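Local coordinates for type IV pilus assembly protein PilF (Thermus thermophilus HB8, PDB 5OIU) that binds ATP and, as a six-subunit AAA+ motor ATPase, powers the assembly of type IV pili, at residues 60-65 with 70-75; 206-211 with 229-234; 218-223 with 256-261; 365-370 with 382-387. All coordinates share one frame; numbering follows the deposited sequence.

Contact 1: residues 60-65 with 70-75; sequences VISVVK and LNIAEK
A first torsion of chi1 -95° starts the K65 chain, and the following bonds, all close to fully extended, carry its ammonium away from the helix toward the N71 carbonyl, while the S62 hydroxyl, set opposite its own backbone N (chi1 -152°), turns to the end of I72. The long aliphatic stem of K65 crosses L70 at about a right angle, with CG of K65 3.7 Å from CB of L70. Further out, K65 NZ donates to the carbonyl O of N71 at 3.0 Å, tilted 18° from the carbonyl plane, and lies 2.6 Å from the carbonyl O of E74. Lysine suits this place because it is long enough to pack its methylenes on L70 and still deliver a cation to the N71 carbonyl; E105 on strand 104-111 pairs with the same ammonium. The contact folds the loop that leads from helix 57-67 to strand 79-87 back on the helix, against the six-stranded antiparallel sheet of the N-terminal part. L70 N bonds to K65 O at 2.9 Å and closes the turn. Within the loop N71 forms an Asx turn, OD1 accepting from A73 N at 2.7 Å, and K75 NZ reaches I72 O. On the more open side the CD1 methyl of I72 rests 3.3 Å from S62 OG, while L70 continues inward onto L96 and T98.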
loop_
_atom_site.group_PDB
_atom_site.type_symbol
_atom_site.label_atom_id
_atom_site.label_comp_id
_atom_site.label_asym_id
_atom_site.label_seq_id
_atom_site.Cartn_x
_atom_site.Cartn_y
_atom_site.Cartn_z
ATOM N N VAL C 60 -37.363 6.194 -27.531
ATOM C CA VAL C 60 -37.186 4.748 -27.644
ATOM C C VAL C 60 -36.066 4.273 -26.722
ATOM O O VAL C 60 -36.232 3.313 -25.955
ATOM C CB VAL C 60 -36.926 4.366 -29.113
ATOM C CG1 VAL C 60 -36.233 3.018 -29.222
ATOM C CG2 VAL C 60 -38.229 4.334 -29.868
ATOM N N ILE C 61 -34.912 4.954 -26.771
ATOM C CA ILE C 61 -33.785 4.612 -25.905
ATOM C C ILE C 61 -34.158 4.767 -24.438
ATOM O O ILE C 61 -33.616 4.074 -23.573
ATOM C CB ILE C 61 -32.559 5.468 -26.296
ATOM C CG1 ILE C 61 -31.971 4.949 -27.599
ATOM C CG2 ILE C 61 -31.465 5.468 -25.221
ATOM C CD1 ILE C 61 -31.157 3.701 -27.422
ATOM N N SER C 62 -35.090 5.662 -24.125
ATOM C CA SER C 62 -35.488 5.824 -22.732
ATOM C C SER C 62 -36.293 4.625 -22.254
ATOM O O SER C 62 -36.045 4.093 -21.167
ATOM C CB SER C 62 -36.279 7.118 -22.561
ATOM O OG SER C 62 -36.125 7.621 -21.243
ATOM N N VAL C 63 -37.262 4.179 -23.061
ATOM C CA VAL C 63 -38.058 3.006 -22.696
ATOM C C VAL C 63 -37.154 1.802 -22.498
ATOM O O VAL C 63 -37.281 1.046 -21.526
ATOM C CB VAL C 63 -39.122 2.720 -23.769
ATOM C CG1 VAL C 63 -39.883 1.476 -23.416
ATOM C CG2 VAL C 63 -40.058 3.900 -23.905
ATOM N N VAL C 64 -36.220 1.621 -23.422
ATOM C CA VAL C 64 -35.323 0.480 -23.381
ATOM C C VAL C 64 -34.377 0.577 -22.183
ATOM O O VAL C 64 -34.084 -0.428 -21.519
ATOM C CB VAL C 64 -34.587 0.409 -24.728
ATOM C CG1 VAL C 64 -33.443 -0.511 -24.654
ATOM C CG2 VAL C 64 -35.554 -0.031 -25.794
ATOM N N LYS C 65 -33.915 1.794 -21.866
ATOM C CA LYS C 65 -33.024 1.983 -20.723
ATOM C C LYS C 65 -33.746 1.699 -19.419
ATOM O O LYS C 65 -33.210 1.006 -18.545
ATOM C CB LYS C 65 -32.449 3.399 -20.706
ATOM C CG LYS C 65 -31.095 3.521 -21.344
ATOM C CD LYS C 65 -30.533 4.895 -21.143
ATOM C CE LYS C 65 -29.383 5.156 -22.085
ATOM N NZ LYS C 65 -28.627 6.354 -21.636
ATOM N N LEU C 70 -31.058 1.119 -16.650
ATOM C CA LEU C 70 -29.901 1.924 -16.996
ATOM C C LEU C 70 -30.189 3.389 -16.686
ATOM O O LEU C 70 -31.337 3.787 -16.473
ATOM C CB LEU C 70 -29.551 1.744 -18.471
ATOM C CG LEU C 70 -29.472 0.282 -18.905
ATOM C CD1 LEU C 70 -29.073 0.159 -20.358
ATOM C CD2 LEU C 70 -28.482 -0.439 -18.019
ATOM N N ASN C 71 -29.133 4.194 -16.654
ATOM C CA ASN C 71 -29.295 5.609 -16.357
ATOM C C ASN C 71 -29.647 6.348 -17.642
ATOM O O ASN C 71 -28.875 6.332 -18.608
ATOM C CB ASN C 71 -28.028 6.173 -15.709
ATOM C CG ASN C 71 -28.058 7.688 -15.570
ATOM O OD1 ASN C 71 -29.117 8.321 -15.632
ATOM N ND2 ASN C 71 -26.887 8.279 -15.383
ATOM N N ILE C 72 -30.821 6.984 -17.650
ATOM C CA ILE C 72 -31.254 7.787 -18.792
ATOM C C ILE C 72 -30.341 8.985 -19.002
ATOM O O ILE C 72 -30.152 9.443 -20.136
ATOM C CB ILE C 72 -32.712 8.244 -18.583
ATOM C CG1 ILE C 72 -33.671 7.058 -18.663
ATOM C CG2 ILE C 72 -33.097 9.375 -19.572
ATOM C CD1 ILE C 72 -35.019 7.417 -18.175
ATOM N N ALA C 73 -29.778 9.523 -17.921
ATOM C CA ALA C 73 -29.024 10.769 -18.013
ATOM C C ALA C 73 -27.657 10.575 -18.659
ATOM O O ALA C 73 -27.158 11.495 -19.317
ATOM C CB ALA C 73 -28.871 11.388 -16.624
ATOM N N GLU C 74 -27.051 9.397 -18.489
ATOM C CA GLU C 74 -25.740 9.090 -19.057
ATOM C C GLU C 74 -25.893 8.661 -20.513
ATOM O O GLU C 74 -26.460 7.603 -20.812
ATOM C CB GLU C 74 -25.051 7.996 -18.245
ATOM C CG GLU C 74 -23.764 7.504 -18.879
ATOM C CD GLU C 74 -22.698 8.589 -18.920
ATOM O OE1 GLU C 74 -22.116 8.874 -17.855
ATOM O OE2 GLU C 74 -22.451 9.163 -20.003
ATOM N N LYS C 75 -25.379 9.472 -21.429
ATOM C CA LYS C 75 -25.424 9.138 -22.839
ATOM C C LYS C 75 -24.040 9.037 -23.457
ATOM O O LYS C 75 -23.927 8.678 -24.632
ATOM C CB LYS C 75 -26.274 10.163 -23.606
ATOM C CG LYS C 75 -27.712 10.219 -23.145
ATOM C CD LYS C 75 -28.540 11.168 -24.001
ATOM C CE LYS C 75 -30.044 10.909 -23.852
ATOM N NZ LYS C 75 -30.488 10.875 -22.415
#

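Contact 2: residues 206-211 with 229-234; sequences AFLRQD and ATEAAL
L208 points its forked end at the flank of helix 223-235, its two methyls divided between two neighbours there. CD2 meets the CB methyl of A232 at 4.1 Å, the two side chains facing one another across the space between their backbones. The other branch, CD1, lies 4.3 Å from E231 OE2, beside a glutamate whose extended chain brings its carboxylate round from the position just before A232. L208 keeps CG opposite its carbonyl carbon (chi1 -66°), which directs the fork outward to the helix. Size explains the pairing: the CA atoms of L208 and A232 are 7.6 Å apart, and the leucine branch and the short alanine methyl together bring the two surfaces into contact. H237, just beyond the helix, touches both L208 and A232. Helix 223-235 is the crossover between the parallel strands 214-217 and 238-243 in the central sheet of the P-loop NTPase core, and the turn containing L208 follows helix 200-206 on the way into the first of these strands. F207, next to L208, packs instead on Q174 and I176 of strand 173-177. The residues that follow serve the subunit interface: R209 pairs with D80 of the second subunit, and both carboxylate oxygens of D211 are held there, by R41 and R110 of that same neighbouring copy.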
loop_
_atom_site.group_PDB
_atom_site.type_symbol
_atom_site.label_atom_id
_atom_site.label_comp_id
_atom_site.label_asym_id
_atom_site.label_seq_id
_atom_site.Cartn_x
_atom_site.Cartn_y
_atom_site.Cartn_z
ATOM N N ALA C 206 -31.519 -8.333 8.835
ATOM C CA ALA C 206 -32.721 -8.943 9.381
ATOM C C ALA C 206 -32.596 -10.466 9.421
ATOM O O ALA C 206 -33.060 -11.112 10.369
ATOM C CB ALA C 206 -33.930 -8.512 8.563
ATOM N N PHE C 207 -31.917 -11.049 8.423
ATOM C CA PHE C 207 -31.737 -12.495 8.348
ATOM C C PHE C 207 -31.121 -13.082 9.605
ATOM O O PHE C 207 -31.302 -14.276 9.865
ATOM C CB PHE C 207 -30.841 -12.867 7.176
ATOM C CG PHE C 207 -31.487 -12.706 5.849
ATOM C CD1 PHE C 207 -32.720 -12.090 5.730
ATOM C CD2 PHE C 207 -30.845 -13.162 4.710
ATOM C CE1 PHE C 207 -33.308 -11.931 4.519
ATOM C CE2 PHE C 207 -31.443 -13.006 3.466
ATOM C CZ PHE C 207 -32.680 -12.396 3.382
ATOM N N LEU C 208 -30.390 -12.283 10.385
ATOM C CA LEU C 208 -29.734 -12.827 11.570
ATOM C C LEU C 208 -30.725 -13.167 12.683
ATOM O O LEU C 208 -30.398 -13.973 13.563
ATOM C CB LEU C 208 -28.656 -11.852 12.049
ATOM C CG LEU C 208 -27.554 -11.789 10.979
ATOM C CD1 LEU C 208 -26.342 -11.012 11.457
ATOM C CD2 LEU C 208 -27.170 -13.215 10.528
ATOM N N ARG C 209 -31.934 -12.606 12.655
ATOM C CA ARG C 209 -32.960 -12.960 13.626
ATOM C C ARG C 209 -34.032 -13.859 13.030
ATOM O O ARG C 209 -35.110 -13.997 13.606
ATOM C CB ARG C 209 -33.577 -11.697 14.221
ATOM C CG ARG C 209 -32.732 -11.171 15.366
ATOM C CD ARG C 209 -33.364 -9.994 16.090
ATOM N NE ARG C 209 -33.019 -8.728 15.460
ATOM C CZ ARG C 209 -31.927 -8.029 15.754
ATOM N NH1 ARG C 209 -31.073 -8.483 16.665
ATOM N NH2 ARG C 209 -31.686 -6.881 15.126
ATOM N N GLN C 210 -33.738 -14.499 11.901
ATOM C CA GLN C 210 -34.668 -15.384 11.217
ATOM C C GLN C 210 -34.249 -16.837 11.294
ATOM O O GLN C 210 -34.750 -17.660 10.516
ATOM C CB GLN C 210 -34.816 -14.949 9.756
ATOM C CG GLN C 210 -35.771 -13.779 9.570
ATOM C CD GLN C 210 -37.209 -14.241 9.309
ATOM O OE1 GLN C 210 -37.429 -15.230 8.615
ATOM N NE2 GLN C 210 -38.184 -13.525 9.861
ATOM N N ASP C 211 -33.331 -17.151 12.214
ATOM C CA ASP C 211 -32.795 -18.484 12.494
ATOM C C ASP C 211 -32.566 -19.243 11.187
ATOM O O ASP C 211 -33.188 -20.302 10.946
ATOM C CB ASP C 211 -33.711 -19.242 13.450
ATOM C CG ASP C 211 -33.254 -20.680 13.798
ATOM O OD1 ASP C 211 -32.117 -20.776 14.300
ATOM O OD2 ASP C 211 -34.103 -21.634 13.789
ATOM N N ALA C 229 -22.192 -10.445 5.245
ATOM C CA ALA C 229 -22.123 -11.802 4.718
ATOM C C ALA C 229 -20.941 -12.560 5.308
ATOM O O ALA C 229 -21.072 -13.739 5.652
ATOM C CB ALA C 229 -22.055 -11.776 3.191
ATOM N N THR C 230 -19.782 -11.903 5.455
ATOM C CA THR C 230 -18.644 -12.576 6.080
ATOM C C THR C 230 -18.925 -12.869 7.549
ATOM O O THR C 230 -18.579 -13.942 8.051
ATOM C CB THR C 230 -17.371 -11.735 5.948
ATOM O OG1 THR C 230 -17.166 -11.376 4.584
ATOM C CG2 THR C 230 -16.159 -12.519 6.424
ATOM N N GLU C 231 -19.556 -11.924 8.244
ATOM C CA GLU C 231 -19.879 -12.115 9.655
ATOM C C GLU C 231 -20.817 -13.302 9.843
ATOM O O GLU C 231 -20.613 -14.125 10.745
ATOM C CB GLU C 231 -20.495 -10.826 10.219
ATOM C CG GLU C 231 -21.277 -10.956 11.532
ATOM C CD GLU C 231 -21.941 -9.635 11.960
ATOM O OE1 GLU C 231 -21.799 -8.630 11.224
ATOM O OE2 GLU C 231 -22.599 -9.604 13.033
ATOM N N ALA C 232 -21.834 -13.423 8.983
ATOM C CA ALA C 232 -22.771 -14.535 9.119
ATOM C C ALA C 232 -22.095 -15.871 8.833
ATOM O O ALA C 232 -22.443 -16.880 9.449
ATOM C CB ALA C 232 -23.976 -14.333 8.203
ATOM N N ALA C 233 -21.118 -15.908 7.927
ATOM C CA ALA C 233 -20.330 -17.126 7.801
ATOM C C ALA C 233 -19.516 -17.396 9.066
ATOM O O ALA C 233 -19.385 -18.550 9.488
ATOM C CB ALA C 233 -19.423 -17.048 6.585
ATOM N N LEU C 234 -18.979 -16.341 9.694
ATOM C CA LEU C 234 -18.137 -16.513 10.877
ATOM C C LEU C 234 -18.917 -17.100 12.049
ATOM O O LEU C 234 -18.451 -18.031 12.715
ATOM C CB LEU C 234 -17.523 -15.178 11.282
ATOM C CG LEU C 234 -16.343 -14.791 10.401
ATOM C CD1 LEU C 234 -15.835 -13.413 10.765
ATOM C CD2 LEU C 234 -15.260 -15.843 10.531
#

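Contact 3: residues 218-223 with 256-261; sequences GEIRDS and DEMGVE
A Schellman motif ends helix 248-257, and there M258 meets S223, the first residue of helix 223-235, so that the end of one helix is tied to the beginning of another. The S223 hydroxyl donates to the carbonyl O of M258, OG to O 2.6 Å, approaching with a C=O...donor angle of 126° and a tilt of 22° from the carbonyl plane. With its OG held opposite its own carbonyl carbon, S223 can turn this small donor toward the helix end. The residue after M258 is G259, whose positive phi lets the chain leave the helix, a geometry that suits glycine. The M258 chain itself bends at chi3 (103°), curling its terminal methyl against the loop: CE is 3.6 Å from D222 N and 4.2 Å from I220 CG2. Flexible and unbranched, methionine can mould itself to backbone and isoleucine together. Beside it, D222 serves as N-cap of helix 223-235, its OD1 accepting from T225 N, while R221 leaves in another direction, bridging to E219 and to D178, about 10 Å from the bound ATP and magnesium. I220 runs inward to A241 and L243 of strand 238-243 and to A226, and V260 packs on A226 and on I265, placing the contact between helix 223-235, helix 262-268 and the central sheet.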
loop_
_atom_site.group_PDB
_atom_site.type_symbol
_atom_site.label_atom_id
_atom_site.label_comp_id
_atom_site.label_asym_id
_atom_site.label_seq_id
_atom_site.Cartn_x
_atom_site.Cartn_y
_atom_site.Cartn_z
ATOM N N GLY C 218 -27.643 -12.728 -3.377
ATOM C CA GLY C 218 -27.653 -12.757 -4.832
ATOM C C GLY C 218 -26.509 -11.982 -5.454
ATOM O O GLY C 218 -26.026 -12.334 -6.541
ATOM N N GLU C 219 -26.060 -10.927 -4.775
ATOM C CA GLU C 219 -24.956 -10.107 -5.255
ATOM C C GLU C 219 -24.330 -9.393 -4.069
ATOM O O GLU C 219 -25.026 -8.687 -3.329
ATOM C CB GLU C 219 -25.445 -9.100 -6.299
ATOM C CG GLU C 219 -24.553 -8.970 -7.499
ATOM C CD GLU C 219 -24.643 -7.601 -8.159
ATOM O OE1 GLU C 219 -25.780 -7.103 -8.361
ATOM O OE2 GLU C 219 -23.568 -7.023 -8.470
ATOM N N ILE C 220 -23.026 -9.595 -3.885
ATOM C CA ILE C 220 -22.225 -8.811 -2.957
ATOM C C ILE C 220 -21.680 -7.633 -3.754
ATOM O O ILE C 220 -20.687 -7.761 -4.468
ATOM C CB ILE C 220 -21.087 -9.627 -2.342
ATOM C CG1 ILE C 220 -21.628 -10.831 -1.563
ATOM C CG2 ILE C 220 -20.221 -8.719 -1.440
ATOM C CD1 ILE C 220 -20.589 -11.509 -0.676
ATOM N N ARG C 221 -22.326 -6.477 -3.630
ATOM C CA ARG C 221 -21.914 -5.311 -4.395
ATOM C C ARG C 221 -21.775 -4.053 -3.549
ATOM O O ARG C 221 -21.724 -2.956 -4.103
ATOM C CB ARG C 221 -22.892 -5.051 -5.546
ATOM C CG ARG C 221 -24.326 -4.958 -5.121
ATOM C CD ARG C 221 -25.138 -4.159 -6.116
ATOM N NE ARG C 221 -26.418 -3.710 -5.559
ATOM C CZ ARG C 221 -27.603 -4.007 -6.090
ATOM N NH1 ARG C 221 -27.668 -4.756 -7.196
ATOM N NH2 ARG C 221 -28.718 -3.553 -5.521
ATOM N N ASP C 222 -21.727 -4.162 -2.233
ATOM C CA ASP C 222 -21.362 -3.005 -1.440
ATOM C C ASP C 222 -20.603 -3.504 -0.223
ATOM O O ASP C 222 -20.542 -4.710 0.035
ATOM C CB ASP C 222 -22.582 -2.136 -1.084
ATOM C CG ASP C 222 -23.631 -2.872 -0.279
ATOM O OD1 ASP C 222 -23.314 -3.441 0.794
ATOM O OD2 ASP C 222 -24.800 -2.844 -0.718
ATOM N N SER C 223 -19.990 -2.586 0.489
ATOM C CA SER C 223 -19.200 -2.929 1.631
ATOM C C SER C 223 -19.990 -3.506 2.801
ATOM O O SER C 223 -19.672 -4.542 3.252
ATOM C CB SER C 223 -18.307 -1.762 2.023
ATOM O OG SER C 223 -17.369 -1.504 1.008
ATOM N N ASP C 256 -11.277 -7.918 0.253
ATOM C CA ASP C 256 -10.358 -7.046 0.972
ATOM C C ASP C 256 -10.620 -5.580 0.646
ATOM O O ASP C 256 -10.638 -4.736 1.551
ATOM C CB ASP C 256 -8.921 -7.448 0.627
ATOM C CG ASP C 256 -7.869 -6.746 1.479
ATOM O OD1 ASP C 256 -8.204 -5.905 2.342
ATOM O OD2 ASP C 256 -6.681 -7.072 1.281
ATOM N N GLU C 257 -10.858 -5.258 -0.633
ATOM C CA GLU C 257 -11.085 -3.864 -0.998
ATOM C C GLU C 257 -12.425 -3.348 -0.508
ATOM O O GLU C 257 -12.571 -2.144 -0.267
ATOM C CB GLU C 257 -11.005 -3.664 -2.507
ATOM C CG GLU C 257 -9.930 -4.446 -3.182
ATOM C CD GLU C 257 -10.035 -4.361 -4.691
ATOM O OE1 GLU C 257 -9.019 -4.633 -5.370
ATOM O OE2 GLU C 257 -11.130 -4.007 -5.193
ATOM N N MET C 258 -13.385 -4.217 -0.331
ATOM C CA MET C 258 -14.651 -3.756 0.129
ATOM C C MET C 258 -14.681 -3.499 1.623
ATOM O O MET C 258 -15.657 -3.028 2.140
ATOM C CB MET C 258 -15.758 -4.674 -0.324
ATOM C CG MET C 258 -15.885 -4.755 -1.819
ATOM S SD MET C 258 -16.894 -6.102 -2.404
ATOM C CE MET C 258 -18.363 -5.237 -2.820
ATOM N N GLY C 259 -13.590 -3.795 2.302
ATOM C CA GLY C 259 -13.465 -3.533 3.714
ATOM C C GLY C 259 -13.615 -4.735 4.604
ATOM O O GLY C 259 -13.793 -4.571 5.814
ATOM N N VAL C 260 -13.564 -5.936 4.052
ATOM C CA VAL C 260 -13.598 -7.129 4.875
ATOM C C VAL C 260 -12.202 -7.345 5.429
ATOM O O VAL C 260 -11.240 -7.444 4.663
ATOM C CB VAL C 260 -14.064 -8.343 4.068
ATOM C CG1 VAL C 260 -14.340 -9.505 5.009
ATOM C CG2 VAL C 260 -15.301 -7.988 3.262
ATOM N N GLU C 261 -12.088 -7.413 6.750
ATOM C CA GLU C 261 -10.792 -7.653 7.376
ATOM C C GLU C 261 -10.171 -8.932 6.828
ATOM O O GLU C 261 -10.845 -9.970 6.776
ATOM C CB GLU C 261 -10.921 -7.768 8.897
ATOM C CG GLU C 261 -11.134 -6.456 9.596
ATOM C CD GLU C 261 -9.925 -5.574 9.499
ATOM O OE1 GLU C 261 -8.827 -6.111 9.234
ATOM O OE2 GLU C 261 -10.071 -4.350 9.697
#

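Contact 4: residues 365-370 with 382-387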
loop_
_atom_site.group_PDB
_atom_site.type_symbol
_atom_site.label_atom_id
_atom_site.label_comp_id
_atom_site.label_asym_id
_atom_site.label_seq_id
_atom_site.Cartn_x
_atom_site.Cartn_y
_atom_site.Cartn_z
ATOM N N THR C 365 -7.021 -24.300 -13.705
ATOM C CA THR C 365 -7.525 -23.004 -14.148
ATOM C C THR C 365 -8.631 -23.177 -15.176
ATOM O O THR C 365 -8.822 -24.252 -15.744
ATOM C CB THR C 365 -6.440 -22.137 -14.795
ATOM O OG1 THR C 365 -5.977 -22.773 -15.993
ATOM C CG2 THR C 365 -5.299 -21.884 -13.874
ATOM N N LEU C 366 -9.330 -22.065 -15.434
ATOM C CA LEU C 366 -10.344 -22.008 -16.479
ATOM C C LEU C 366 -9.831 -22.567 -17.808
ATOM O O LEU C 366 -10.515 -23.347 -18.482
ATOM C CB LEU C 366 -10.787 -20.564 -16.678
ATOM C CG LEU C 366 -11.673 -19.834 -15.686
ATOM C CD1 LEU C 366 -11.911 -18.410 -16.211
ATOM C CD2 LEU C 366 -12.974 -20.605 -15.482
ATOM N N ARG C 367 -8.636 -22.139 -18.217
ATOM C CA ARG C 367 -8.136 -22.514 -19.531
ATOM C C ARG C 367 -7.711 -23.975 -19.555
ATOM O O ARG C 367 -7.929 -24.680 -20.553
ATOM C CB ARG C 367 -6.984 -21.598 -19.915
ATOM C CG ARG C 367 -6.419 -21.852 -21.285
ATOM C CD ARG C 367 -5.169 -21.033 -21.449
ATOM N NE ARG C 367 -5.453 -19.695 -21.944
ATOM C CZ ARG C 367 -4.728 -18.617 -21.646
ATOM N NH1 ARG C 367 -3.672 -18.722 -20.832
ATOM N NH2 ARG C 367 -5.060 -17.436 -22.167
ATOM N N GLU C 368 -7.126 -24.454 -18.454
ATOM C CA GLU C 368 -6.860 -25.881 -18.317
ATOM C C GLU C 368 -8.158 -26.683 -18.382
ATOM O O GLU C 368 -8.268 -27.653 -19.142
ATOM C CB GLU C 368 -6.109 -26.142 -17.011
ATOM C CG GLU C 368 -4.603 -25.846 -17.078
ATOM C CD GLU C 368 -4.008 -25.558 -15.707
ATOM O OE1 GLU C 368 -4.718 -25.767 -14.707
ATOM O OE2 GLU C 368 -2.838 -25.119 -15.616
ATOM N N ASP C 369 -9.164 -26.277 -17.605
ATOM C CA ASP C 369 -10.465 -26.933 -17.671
ATOM C C ASP C 369 -11.048 -26.828 -19.074
ATOM O O ASP C 369 -11.554 -27.814 -19.631
ATOM C CB ASP C 369 -11.417 -26.320 -16.633
ATOM C CG ASP C 369 -12.681 -27.166 -16.409
ATOM O OD1 ASP C 369 -12.575 -28.254 -15.781
ATOM O OD2 ASP C 369 -13.783 -26.735 -16.840
ATOM N N GLY C 370 -10.986 -25.634 -19.665
ATOM C CA GLY C 370 -11.520 -25.464 -21.002
ATOM C C GLY C 370 -10.816 -26.355 -21.998
ATOM O O GLY C 370 -11.454 -26.964 -22.856
ATOM N N GLU C 382 -10.895 -22.443 -29.794
ATOM C CA GLU C 382 -11.066 -20.998 -29.952
ATOM C C GLU C 382 -12.023 -20.447 -28.907
ATOM O O GLU C 382 -11.748 -19.417 -28.281
ATOM C CB GLU C 382 -11.553 -20.658 -31.362
ATOM C CG GLU C 382 -10.452 -20.742 -32.439
ATOM C CD GLU C 382 -10.065 -22.190 -32.795
ATOM O OE1 GLU C 382 -10.956 -23.064 -32.786
ATOM O OE2 GLU C 382 -8.874 -22.452 -33.095
ATOM N N GLU C 383 -13.158 -21.126 -28.704
ATOM C CA GLU C 383 -14.081 -20.739 -27.643
ATOM C C GLU C 383 -13.365 -20.649 -26.308
ATOM O O GLU C 383 -13.520 -19.669 -25.572
ATOM C CB GLU C 383 -15.236 -21.734 -27.560
ATOM C CG GLU C 383 -16.374 -21.398 -28.476
ATOM C CD GLU C 383 -17.008 -20.072 -28.123
ATOM O OE1 GLU C 383 -17.466 -19.943 -26.975
ATOM O OE2 GLU C 383 -17.044 -19.158 -28.981
ATOM N N VAL C 384 -12.544 -21.653 -25.996
ATOM C CA VAL C 384 -11.802 -21.645 -24.738
ATOM C C VAL C 384 -10.885 -20.427 -24.667
ATOM O O VAL C 384 -10.950 -19.630 -23.720
ATOM C CB VAL C 384 -11.015 -22.955 -24.576
ATOM C CG1 VAL C 384 -10.020 -22.832 -23.440
ATOM C CG2 VAL C 384 -11.985 -24.125 -24.351
ATOM N N LEU C 385 -10.005 -20.276 -25.664
ATOM C CA LEU C 385 -9.094 -19.135 -25.691
ATOM C C LEU C 385 -9.843 -17.815 -25.606
ATOM O O LEU C 385 -9.372 -16.870 -24.968
ATOM C CB LEU C 385 -8.246 -19.164 -26.952
ATOM C CG LEU C 385 -7.470 -20.449 -27.132
ATOM C CD1 LEU C 385 -6.649 -20.376 -28.415
ATOM C CD2 LEU C 385 -6.576 -20.673 -25.928
ATOM N N ALA C 386 -11.010 -17.730 -26.251
ATOM C CA ALA C 386 -11.804 -16.507 -26.174
ATOM C C ALA C 386 -12.125 -16.152 -24.728
ATOM O O ALA C 386 -11.969 -14.998 -24.307
ATOM C CB ALA C 386 -13.091 -16.670 -26.982
ATOM N N ARG C 387 -12.545 -17.154 -23.942
ATOM C CA ARG C 387 -13.084 -16.947 -22.604
ATOM C C ARG C 387 -12.021 -16.705 -21.550
ATOM O O ARG C 387 -12.373 -16.382 -20.414
ATOM C CB ARG C 387 -13.920 -18.156 -22.177
ATOM C CG ARG C 387 -15.287 -18.263 -22.792
ATOM C CD ARG C 387 -16.085 -16.985 -22.626
ATOM N NE ARG C 387 -15.943 -16.177 -23.820
ATOM C CZ ARG C 387 -16.528 -16.461 -24.974
ATOM N NH1 ARG C 387 -17.319 -17.528 -25.054
ATOM N NH2 ARG C 387 -16.332 -15.672 -26.038
HETATM O O HOH W 1 -6.790 -17.133 -24.464
#
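A single water joins R367 to L385: it donates to the L385 carbonyl O at 2.6 Å and accepts from R367 NH2 at 2.9 Å. It thus bridges a main-chain carbonyl of one helix to the guanidinium on the other. R367 leaves its helix with CG opposite the backbone N (chi1 -178°) and bends at chi3 (-87°), which sets NE 4.3 Å from the CD2 methyl of L385, a contact oblique to the guanidinium; NE also makes a weak hydrogen bond to T388. An arginine fits here because its chain gives apolar flank as well as donors. Deeper in, V384 lays both methyls against the backbone of G370. Its CG2 is 3.3 Å from G370 O, its CG1 3.9 Å from G370 CA, and the same CG1 reaches R367 O at 4.0 Å. Glycine suits the crossing because it has no side chain to stand between the helices, and the valine methyls pack directly on its backbone. The two segments form an antiparallel helical hairpin, helices 366-374 and 381-387, whose local axes pass 9.3 Å apart at 170°, in the C-terminal part of the chain beside strands 269-281 and 328-336. T365 and E368 start the first helix with a capping box, T365 OG1 accepting from E368 N at 3.2 Å. On the second helix E383 pairs with R387 and with R279 of strand 269-281. The outer face meets the third subunit, where F263 of that neighbouring copy packs on R367 and N264 on L385.

In the fold
Contact 1 comes first along the chain and stands apart on the six-stranded N-terminal sheet, about 28 Å from contact 3 and about 37 Å from contact 2 between centres. Contacts 2 and 3 cross in sequence and share helix 223-235: their centres are about 15 Å apart, and they touch where A229 CB meets I220 CD1 at 4.1 Å. Both belong to the P-loop core. Contact 4, last in order, lies across the chain's centre from contacts 1 and 2, at about 35 and 36 Å between centres, beside strands 269-281 and 328-336 at the far end of the central sheet. Contacts 2 and 4 also border different neighbouring subunits, consistent with a six-subunit assembly in which neighbouring copies are in contact.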